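Side-chain contacts in MdbA (Actinomyces oris, PDB 4Z7X), which is a thiol-disulfide oxidoreductase of the thioredoxin superfamily that probably forms disulfide bonds, in a machinery linked to sortase-mediated pilus assembly: residues W41-G46 with Q122-H127; N110-V115 with G178-L183. One frame throughout, in Å; residues are numbered along the deposited sequence.

Interaction 1 (W41-G46 with Q122-H127). With 3CX ((2S)-3-(cyclohexylamino)-2-hydroxypropane-1-sulfonic acid), chain C.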
ATOM      1  N   TRP A  41      -5.109  -0.362  -4.606  1.00  9.11           N
ATOM      2  CA  TRP A  41      -5.829   0.885  -4.439  1.00 10.21           C
ATOM      3  C   TRP A  41      -4.949   2.028  -4.856  1.00  9.08           C
ATOM      4  O   TRP A  41      -3.724   1.891  -4.869  1.00  9.36           O
ATOM      5  CB  TRP A  41      -6.388   1.068  -3.046  1.00 10.60           C
ATOM      6  CG  TRP A  41      -5.464   1.394  -1.961  1.00 11.21           C
ATOM      7  CD1 TRP A  41      -5.292   2.627  -1.425  1.00 10.83           C
ATOM      8  CD2 TRP A  41      -4.652   0.495  -1.162  1.00 10.41           C
ATOM      9  NE1 TRP A  41      -4.440   2.562  -0.359  1.00 11.88           N
ATOM     10  CE2 TRP A  41      -4.024   1.270  -0.185  1.00 11.22           C
ATOM     11  CE3 TRP A  41      -4.359  -0.869  -1.218  1.00  9.91           C
ATOM     12  CZ2 TRP A  41      -3.168   0.720   0.764  1.00 11.97           C
ATOM     13  CZ3 TRP A  41      -3.496  -1.419  -0.284  1.00 11.98           C
ATOM     14  CH2 TRP A  41      -2.920  -0.629   0.697  1.00 12.88           C
ATOM     15  N   THR A  42      -5.563   3.164  -5.183  1.00  9.72           N
ATOM     16  CA  THR A  42      -4.826   4.220  -5.852  1.00  9.94           C
ATOM     17  C   THR A  42      -5.098   5.602  -5.308  1.00 11.29           C
ATOM     18  O   THR A  42      -6.145   5.837  -4.713  1.00 13.19           O
ATOM     19  CB  THR A  42      -5.072   4.255  -7.385  1.00 13.19           C
ATOM     20  OG1 THR A  42      -6.402   4.696  -7.654  1.00 16.06           O
ATOM     21  CG2 THR A  42      -4.877   2.878  -8.008  1.00 13.25           C
ATOM     22  N   TYR A  43      -4.123   6.483  -5.575  1.00 10.08           N
ATOM     23  CA  TYR A  43      -4.170   7.895  -5.236  1.00 13.06           C
ATOM     24  C   TYR A  43      -3.788   8.711  -6.467  1.00 12.64           C
ATOM     25  O   TYR A  43      -2.765   8.456  -7.075  1.00 12.36           O
ATOM     26  CB  TYR A  43      -3.175   8.227  -4.091  1.00 10.60           C
ATOM     27  CG  TYR A  43      -3.427   7.434  -2.815  1.00 11.84           C
ATOM     28  CD1 TYR A  43      -4.204   7.949  -1.787  1.00 12.86           C
ATOM     29  CD2 TYR A  43      -2.883   6.179  -2.648  1.00 12.69           C
ATOM     30  CE1 TYR A  43      -4.445   7.251  -0.629  1.00 12.59           C
ATOM     31  CE2 TYR A  43      -3.084   5.461  -1.488  1.00 11.60           C
ATOM     32  CZ  TYR A  43      -3.887   5.991  -0.473  1.00 12.44           C
ATOM     33  OH  TYR A  43      -4.088   5.224   0.671  1.00 13.93           O
ATOM     34  N   GLY A  44      -4.630   9.687  -6.807  1.00 14.02           N
ATOM     35  CA  GLY A  44      -4.338  10.634  -7.877  1.00 15.22           C
ATOM     36  C   GLY A  44      -4.720  10.287  -9.321  1.00 17.30           C
ATOM     37  O   GLY A  44      -4.404  11.039 -10.244  1.00 19.13           O
ATOM     38  N   GLU A  45      -5.488   9.224  -9.510  1.00 16.47           N
ATOM     39  CA  GLU A  45      -5.848   8.771 -10.855  1.00 17.06           C
ATOM     40  C   GLU A  45      -6.915   9.570 -11.572  1.00 19.65           C
ATOM     41  O   GLU A  45      -7.096   9.397 -12.790  1.00 21.94           O
ATOM     42  CB  GLU A  45      -6.258   7.288 -10.833  1.00 17.67           C
ATOM     43  CG  GLU A  45      -7.657   6.946 -10.364  1.00 19.28           C
ATOM     44  CD  GLU A  45      -7.894   7.100  -8.864  1.00 22.97           C
ATOM     45  OE1 GLU A  45      -6.921   7.354  -8.086  1.00 20.13           O
ATOM     46  OE2 GLU A  45      -9.051   6.876  -8.459  1.00 27.33           O
ATOM     47  N   GLY A  46      -7.622  10.436 -10.854  1.00 21.39           N
ATOM     48  CA  GLY A  46      -8.875  10.997 -11.401  1.00 25.37           C
ATOM     49  C   GLY A  46      -8.844  12.476 -11.753  1.00 29.35           C
ATOM     50  O   GLY A  46      -9.897  13.141 -11.796  1.00 35.35           O
ATOM     51  N   GLN A 122      -7.254   8.929   6.045  1.00 11.52           N
ATOM     52  CA  GLN A 122      -6.057   8.541   6.800  1.00 13.07           C
ATOM     53  C   GLN A 122      -5.397   7.291   6.279  1.00 10.95           C
ATOM     54  O   GLN A 122      -4.467   6.773   6.892  1.00 11.83           O
ATOM     55  CB  GLN A 122      -6.408   8.361   8.254  1.00 13.96           C
ATOM     56  CG  GLN A 122      -6.724   9.654   8.991  1.00 14.41           C
ATOM     57  CD  GLN A 122      -8.133  10.136   8.851  1.00 14.55           C
ATOM     58  OE1 GLN A 122      -9.074   9.361   8.932  1.00 15.66           O
ATOM     59  NE2 GLN A 122      -8.290  11.451   8.739  1.00 21.71           N
ATOM     60  N   SER A 123      -5.844   6.796   5.129  1.00 11.24           N
ATOM     61  CA  SER A 123      -5.326   5.503   4.651  1.00 12.10           C
ATOM     62  C   SER A 123      -3.827   5.505   4.332  1.00 11.17           C
ATOM     63  O   SER A 123      -3.124   4.566   4.722  1.00 10.80           O
ATOM     64  CB  SER A 123      -6.107   4.952   3.463  1.00 12.41           C
ATOM     65  OG  SER A 123      -6.098   5.822   2.371  1.00 13.09           O
ATOM     66  N   LEU A 124      -3.328   6.522   3.608  1.00 10.79           N
ATOM     67  CA  LEU A 124      -1.900   6.510   3.265  1.00 12.46           C
ATOM     68  C   LEU A 124      -1.010   6.685   4.507  1.00 10.75           C
ATOM     69  O   LEU A 124       0.040   6.041   4.635  1.00 11.11           O
ATOM     70  CB  LEU A 124      -1.614   7.513   2.141  1.00 12.89           C
ATOM     71  CG  LEU A 124      -0.256   7.406   1.484  1.00 14.72           C
ATOM     72  CD1 LEU A 124       0.006   6.014   0.946  1.00 15.98           C
ATOM     73  CD2 LEU A 124      -0.128   8.447   0.381  1.00 19.52           C
ATOM     74  N   SER A 125      -1.447   7.500   5.457  1.00 10.40           N
ATOM     75  CA  SER A 125      -0.723   7.688   6.707  0.60 12.21           C
ATOM     76  C   SER A 125      -0.738   6.416   7.536  1.00  8.89           C
ATOM     77  O   SER A 125       0.246   6.048   8.194  1.00 10.92           O
ATOM     78  CB  SER A 125      -1.351   8.814   7.501  0.60 13.81           C
ATOM     79  OG  SER A 125      -1.114  10.019   6.855  0.60 17.55           O
ATOM     80  N   PHE A 126      -1.861   5.705   7.490  1.00  9.92           N
ATOM     81  CA  PHE A 126      -1.958   4.432   8.241  1.00 10.15           C
ATOM     82  C   PHE A 126      -1.049   3.376   7.629  1.00  9.10           C
ATOM     83  O   PHE A 126      -0.414   2.590   8.328  1.00 11.78           O
ATOM     84  CB  PHE A 126      -3.400   3.961   8.316  1.00 11.10           C
ATOM     85  CG  PHE A 126      -3.573   2.746   9.171  1.00  9.62           C
ATOM     86  CD1 PHE A 126      -3.355   2.801  10.553  1.00 11.33           C
ATOM     87  CD2 PHE A 126      -3.970   1.560   8.625  1.00 10.08           C
ATOM     88  CE1 PHE A 126      -3.521   1.683  11.336  1.00 12.30           C
ATOM     89  CE2 PHE A 126      -4.141   0.410   9.423  1.00 12.27           C
ATOM     90  CZ  PHE A 126      -3.884   0.473  10.773  1.00 11.21           C
ATOM     91  N   HIS A 127      -1.000   3.353   6.310  1.00 10.22           N
ATOM     92  CA  HIS A 127      -0.070   2.469   5.607  1.00 10.94           C
ATOM     93  C   HIS A 127       1.345   2.672   6.106  1.00 10.90           C
ATOM     94  O   HIS A 127       2.056   1.732   6.448  1.00 12.12           O
ATOM     95  CB  HIS A 127      -0.151   2.781   4.103  1.00 12.02           C
ATOM     96  CG  HIS A 127       0.784   1.999   3.248  1.00 10.99           C
ATOM     97  ND1 HIS A 127       0.560   0.690   2.907  1.00 11.33           N
ATOM     98  CD2 HIS A 127       1.918   2.368   2.614  1.00 11.92           C
ATOM     99  CE1 HIS A 127       1.528   0.280   2.121  1.00 10.60           C
ATOM    100  NE2 HIS A 127       2.361   1.289   1.914  1.00 12.50           N
TER
HETATM  101  OAA 3CX C 501      -9.339  12.769  -7.282  1.00 40.36           O
HETATM  102  OAB 3CX C 501      -7.458  11.189  -7.942  1.00 30.13           O
HETATM  103  OAC 3CX C 501      -7.248   8.795  -5.890  1.00 22.90           O
HETATM  104  OAD 3CX C 501      -9.658  10.473  -8.252  1.00 44.64           O
HETATM  105  CAE 3CX C 501      -8.170   5.436  -0.293  1.00 21.52           C
HETATM  106  CAF 3CX C 501      -8.999   4.695  -1.309  1.00 22.25           C
HETATM  107  CAG 3CX C 501      -8.285   6.955  -0.307  1.00 23.03           C
HETATM  108  CAH 3CX C 501      -8.879   5.361  -2.681  1.00 23.57           C
HETATM  109  CAI 3CX C 501      -8.195   7.649  -1.645  1.00 28.73           C
HETATM  110  CAJ 3CX C 501      -9.019   8.605  -4.352  1.00 21.44           C
HETATM  111  CAK 3CX C 501      -8.944  10.567  -5.882  1.00 22.78           C
HETATM  112  NAL 3CX C 501      -8.540   7.225  -4.143  1.00 20.82           N
HETATM  113  CAM 3CX C 501      -8.623   9.071  -5.744  1.00 22.81           C
HETATM  114  CAN 3CX C 501      -8.146   6.689  -2.800  1.00 28.64           C
HETATM  115  SAO 3CX C 501      -8.790  11.246  -7.397  1.00 33.46           S
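Strand 41-43, which carries Tyr-43 to Ser-123 and Leu-124, runs at 113° to residues 123-127, the first turn of helix 123-140, the axes of these short segments 11.4 Å apart at their closest, so side chains must span the gap. With CG opposite the carbonyl carbon (chi1 -58°), the Tyr-43 ring reaches out to Ser-123, and Tyr-43 OH donates a hydrogen bond to Ser-123 OG, 2.7 Å long, with the serine oxygen at the ring edge and near its plane. Ser-123 OG in turn bonds to the carbonyl of Pro-120. Tyr-43 OH also accepts the N-H of Trp-41 NE1, 2.9 Å away and in the indole plane. The Leu-124 side chain slants across the phenol, its CB 3.8 Å from Tyr-43 CZ. A phenylalanine in place of Tyr-43 would probably leave the indole N-H without its acceptor and Ser-123 OG without its donor. His-127 ND1 comes 4.3 Å from Trp-41 CZ2, but its hydrogen bond goes to Tyr-65.

The cyclohexyl end of the bound sulfonic acid lies beside Tyr-43 and Ser-123. The hydroxyl OAC of the ligand, held by the Gly-44 N-H, donates to Glu-45 OE1 at 2.6 Å, while Gly-46 N reaches sulfonate oxygen OAB at 3.0 Å. The phenol hydroxyl thus serves as both donor and acceptor, which probably directs its proton toward Ser-123 OG and couples edge strand to helix start.

Interaction 2 (N110-V115 with G178-L183)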
ATOM      1  N   ASN A 110      -6.502  -6.602   7.429  1.00  9.35           N
ATOM      2  CA  ASN A 110      -7.836  -6.444   7.965  1.00 10.85           C
ATOM      3  C   ASN A 110      -8.060  -5.058   8.566  1.00 10.16           C
ATOM      4  O   ASN A 110      -9.106  -4.456   8.361  1.00 12.05           O
ATOM      5  CB  ASN A 110      -8.123  -7.563   8.973  1.00 12.35           C
ATOM      6  CG  ASN A 110      -8.622  -8.809   8.278  1.00 11.95           C
ATOM      7  OD1 ASN A 110      -9.706  -8.772   7.729  1.00 16.17           O
ATOM      8  ND2 ASN A 110      -7.857  -9.900   8.287  1.00 15.21           N
ATOM      9  N   ALA A 111      -7.064  -4.521   9.275  1.00 10.19           N
ATOM     10  CA  ALA A 111      -7.194  -3.182   9.833  1.00 10.82           C
ATOM     11  C   ALA A 111      -7.180  -2.139   8.698  1.00 10.39           C
ATOM     12  O   ALA A 111      -7.969  -1.202   8.706  1.00 10.83           O
ATOM     13  CB  ALA A 111      -6.070  -2.879  10.806  1.00 12.78           C
HETATM   14  N   MSE A 112      -6.323  -2.338   7.710  1.00  9.90           N
HETATM   15  CA  MSE A 112      -6.277  -1.441   6.549  0.70  9.65           C
HETATM   16  C   MSE A 112      -7.587  -1.452   5.804  1.00  9.69           C
HETATM   17  O   MSE A 112      -8.027  -0.420   5.309  1.00  9.48           O
HETATM   18  CB  MSE A 112      -5.131  -1.813   5.600  0.70  9.99           C
HETATM   19  CG  MSE A 112      -5.066  -0.906   4.349  0.70 12.72           C
HETATM   20 SE   MSE A 112      -5.058   1.062   4.718  0.46 11.70          SE
HETATM   21  CE  MSE A 112      -3.122   1.148   5.000  0.70 12.79           C
ATOM     22  N   GLY A 113      -8.247  -2.610   5.710  1.00  8.88           N
ATOM     23  CA  GLY A 113      -9.544  -2.677   5.029  1.00  9.34           C
ATOM     24  C   GLY A 113     -10.574  -1.795   5.721  1.00 10.15           C
ATOM     25  O   GLY A 113     -11.351  -1.085   5.072  1.00 10.40           O
ATOM     26  N   VAL A 114     -10.576  -1.822   7.051  1.00  9.76           N
ATOM     27  CA  VAL A 114     -11.497  -0.970   7.808  1.00 10.33           C
ATOM     28  C   VAL A 114     -11.164   0.504   7.549  1.00  9.19           C
ATOM     29  O   VAL A 114     -12.047   1.317   7.328  1.00 10.42           O
ATOM     30  CB  VAL A 114     -11.378  -1.260   9.328  1.00 10.34           C
ATOM     31  CG1 VAL A 114     -12.185  -0.252  10.138  1.00 11.70           C
ATOM     32  CG2 VAL A 114     -11.785  -2.691   9.699  1.00 10.17           C
ATOM     33  N   VAL A 115      -9.859   0.845   7.556  1.00  9.13           N
ATOM     34  CA  VAL A 115      -9.480   2.219   7.297  1.00  8.84           C
ATOM     35  C   VAL A 115      -9.912   2.653   5.875  1.00  9.42           C
ATOM     36  O   VAL A 115     -10.444   3.762   5.687  1.00 11.17           O
ATOM     37  CB  VAL A 115      -7.974   2.452   7.573  1.00  8.40           C
ATOM     38  CG1 VAL A 115      -7.605   3.853   7.168  1.00 11.81           C
ATOM     39  CG2 VAL A 115      -7.687   2.225   9.014  1.00  9.63           C
ATOM     40  N   GLY A 178     -10.401 -11.345   4.370  1.00 10.08           N
ATOM     41  CA  GLY A 178      -9.627 -12.479   3.863  1.00 10.78           C
ATOM     42  C   GLY A 178      -9.676 -12.629   2.381  1.00 11.43           C
ATOM     43  O   GLY A 178      -8.715 -13.081   1.798  1.00 12.46           O
ATOM     44  N   LYS A 179     -10.807 -12.270   1.763  1.00 11.03           N
ATOM     45  CA  LYS A 179     -10.889 -12.326   0.297  1.00 11.37           C
ATOM     46  C   LYS A 179      -9.935 -11.355  -0.376  1.00 11.72           C
ATOM     47  O   LYS A 179      -9.382 -11.623  -1.458  1.00 12.34           O
ATOM     48  CB  LYS A 179     -12.309 -12.038  -0.220  1.00 13.34           C
ATOM     49  CG  LYS A 179     -13.267 -13.188   0.005  1.00 15.13           C
ATOM     50  CD  LYS A 179     -14.694 -12.814  -0.422  1.00 15.50           C
ATOM     51  CE  LYS A 179     -14.832 -12.378  -1.868  1.00 17.07           C
ATOM     52  NZ  LYS A 179     -16.267 -12.035  -2.156  1.00 16.19           N
ATOM     53  N   TRP A 180      -9.712 -10.235   0.273  1.00 11.70           N
ATOM     54  CA  TRP A 180      -8.785  -9.243  -0.276  1.00 11.11           C
ATOM     55  C   TRP A 180      -7.356  -9.766  -0.228  1.00 11.57           C
ATOM     56  O   TRP A 180      -6.591  -9.612  -1.171  1.00 11.39           O
ATOM     57  CB  TRP A 180      -8.875  -7.952   0.542  1.00 10.87           C
ATOM     58  CG  TRP A 180      -8.047  -6.814   0.034  1.00  9.82           C
ATOM     59  CD1 TRP A 180      -7.678  -6.572  -1.238  1.00 10.29           C
ATOM     60  CD2 TRP A 180      -7.492  -5.770   0.822  1.00 10.07           C
ATOM     61  NE1 TRP A 180      -6.937  -5.405  -1.312  1.00  9.05           N
ATOM     62  CE2 TRP A 180      -6.826  -4.888  -0.053  1.00  9.37           C
ATOM     63  CE3 TRP A 180      -7.529  -5.459   2.175  1.00 10.21           C
ATOM     64  CZ2 TRP A 180      -6.154  -3.764   0.388  1.00 10.04           C
ATOM     65  CZ3 TRP A 180      -6.853  -4.341   2.617  1.00  8.95           C
ATOM     66  CH2 TRP A 180      -6.206  -3.492   1.734  1.00  9.15           C
ATOM     67  N   VAL A 181      -6.987 -10.367   0.892  1.00 10.37           N
ATOM     68  CA  VAL A 181      -5.663 -10.981   1.049  1.00 11.91           C
ATOM     69  C   VAL A 181      -5.454 -12.042  -0.051  1.00 13.45           C
ATOM     70  O   VAL A 181      -4.441 -12.050  -0.752  1.00 14.20           O
ATOM     71  CB  VAL A 181      -5.517 -11.599   2.449  1.00 13.37           C
ATOM     72  CG1 VAL A 181      -4.208 -12.329   2.606  1.00 16.31           C
ATOM     73  CG2 VAL A 181      -5.697 -10.540   3.529  1.00 12.85           C
ATOM     74  N   LYS A 182      -6.458 -12.906  -0.237  1.00 13.59           N
ATOM     75  CA  LYS A 182      -6.368 -13.932  -1.254  0.60 13.34           C
ATOM     76  C   LYS A 182      -6.204 -13.304  -2.671  1.00 13.93           C
ATOM     77  O   LYS A 182      -5.412 -13.784  -3.494  1.00 15.65           O
ATOM     78  CB  LYS A 182      -7.591 -14.872  -1.161  0.60 14.88           C
ATOM     79  CG  LYS A 182      -7.518 -15.794   0.058  0.60 19.52           C
ATOM     80  CD  LYS A 182      -8.631 -16.855   0.193  0.60 26.87           C
ATOM     81  CE  LYS A 182      -9.772 -16.474   1.149  0.60 34.06           C
ATOM     82  NZ  LYS A 182      -9.575 -16.867   2.586  0.60 32.37           N
ATOM     83  N   LEU A 183      -6.931 -12.241  -2.946  1.00 12.46           N
ATOM     84  CA  LEU A 183      -6.884 -11.619  -4.268  1.00 12.70           C
ATOM     85  C   LEU A 183      -5.508 -11.002  -4.522  1.00 12.16           C
ATOM     86  O   LEU A 183      -4.985 -11.066  -5.647  1.00 12.25           O
ATOM     87  CB  LEU A 183      -7.974 -10.552  -4.399  1.00 12.05           C
ATOM     88  CG  LEU A 183      -8.105  -9.872  -5.744  1.00 13.54           C
ATOM     89  CD1 LEU A 183      -8.494 -10.847  -6.856  1.00 16.52           C
ATOM     90  CD2 LEU A 183      -9.181  -8.792  -5.654  1.00 13.39           C
TER
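Trp-180 reaches from helix 178-183 to Met-112 and Gly-113 on helix 110-115; the two helix segments pass at 109°, with axes 10.3 Å apart. Apolar packing carries the contact. With CG anti to the backbone N (chi1 -176°), the indole extends to the other helix and presents its six-membered ring. There CH2 lies 3.9 Å from CG of Met-112, a selenomethionine, which meets the ring at its edge and near its plane. The neighbouring CZ3 comes 3.8 Å from Gly-113 N, an approach to bare backbone.

Polar groups at this interface find their partners just beyond it. On the five-membered ring, NE1 of Trp-180 is hydrogen-bonded to the carbonyl of Ala-39. Asn-110 OD1 stands 4.3 Å from Gly-178 N and instead accepts the N-H of Tyr-177, the residue before helix 178-190. Its ND2 bonds to Ser-106 O and to Asp-175 OD1, so the amide is gripped at both ends and its rotation is fixed.

Within the helical part of the thioredoxin-like fold, buried apolar contact therefore joins the helices at Trp-180, whereas the amide of Asn-110 ties helix 103-118 to the chain leading into helix 178-190, its polar demand met by three bonds.

In the fold
From the N terminus the segments come in the order 41-46, 110-115, 122-127, 178-183, so the two contacts cross. Interaction 1 closes a loop of 75 residues, bringing one of the two edge strands against the start of helix 123-140. Interaction 2 opens inside that loop and, with 62 residues between its segments, joins helix 103-118 to helix 178-190. Much of what lies between is the run of helices that, as in DsbA-like proteins, is inserted into the thioredoxin fold. The contacts meet where two indoles pack, Trp-41 CZ3 to Trp-180 CZ2, 3.6 Å. Together they tie sheet edge to helical part, with His-127 of interaction 1 near, but not touching, the probable redox CxxC at Cys-67 and Cys-70.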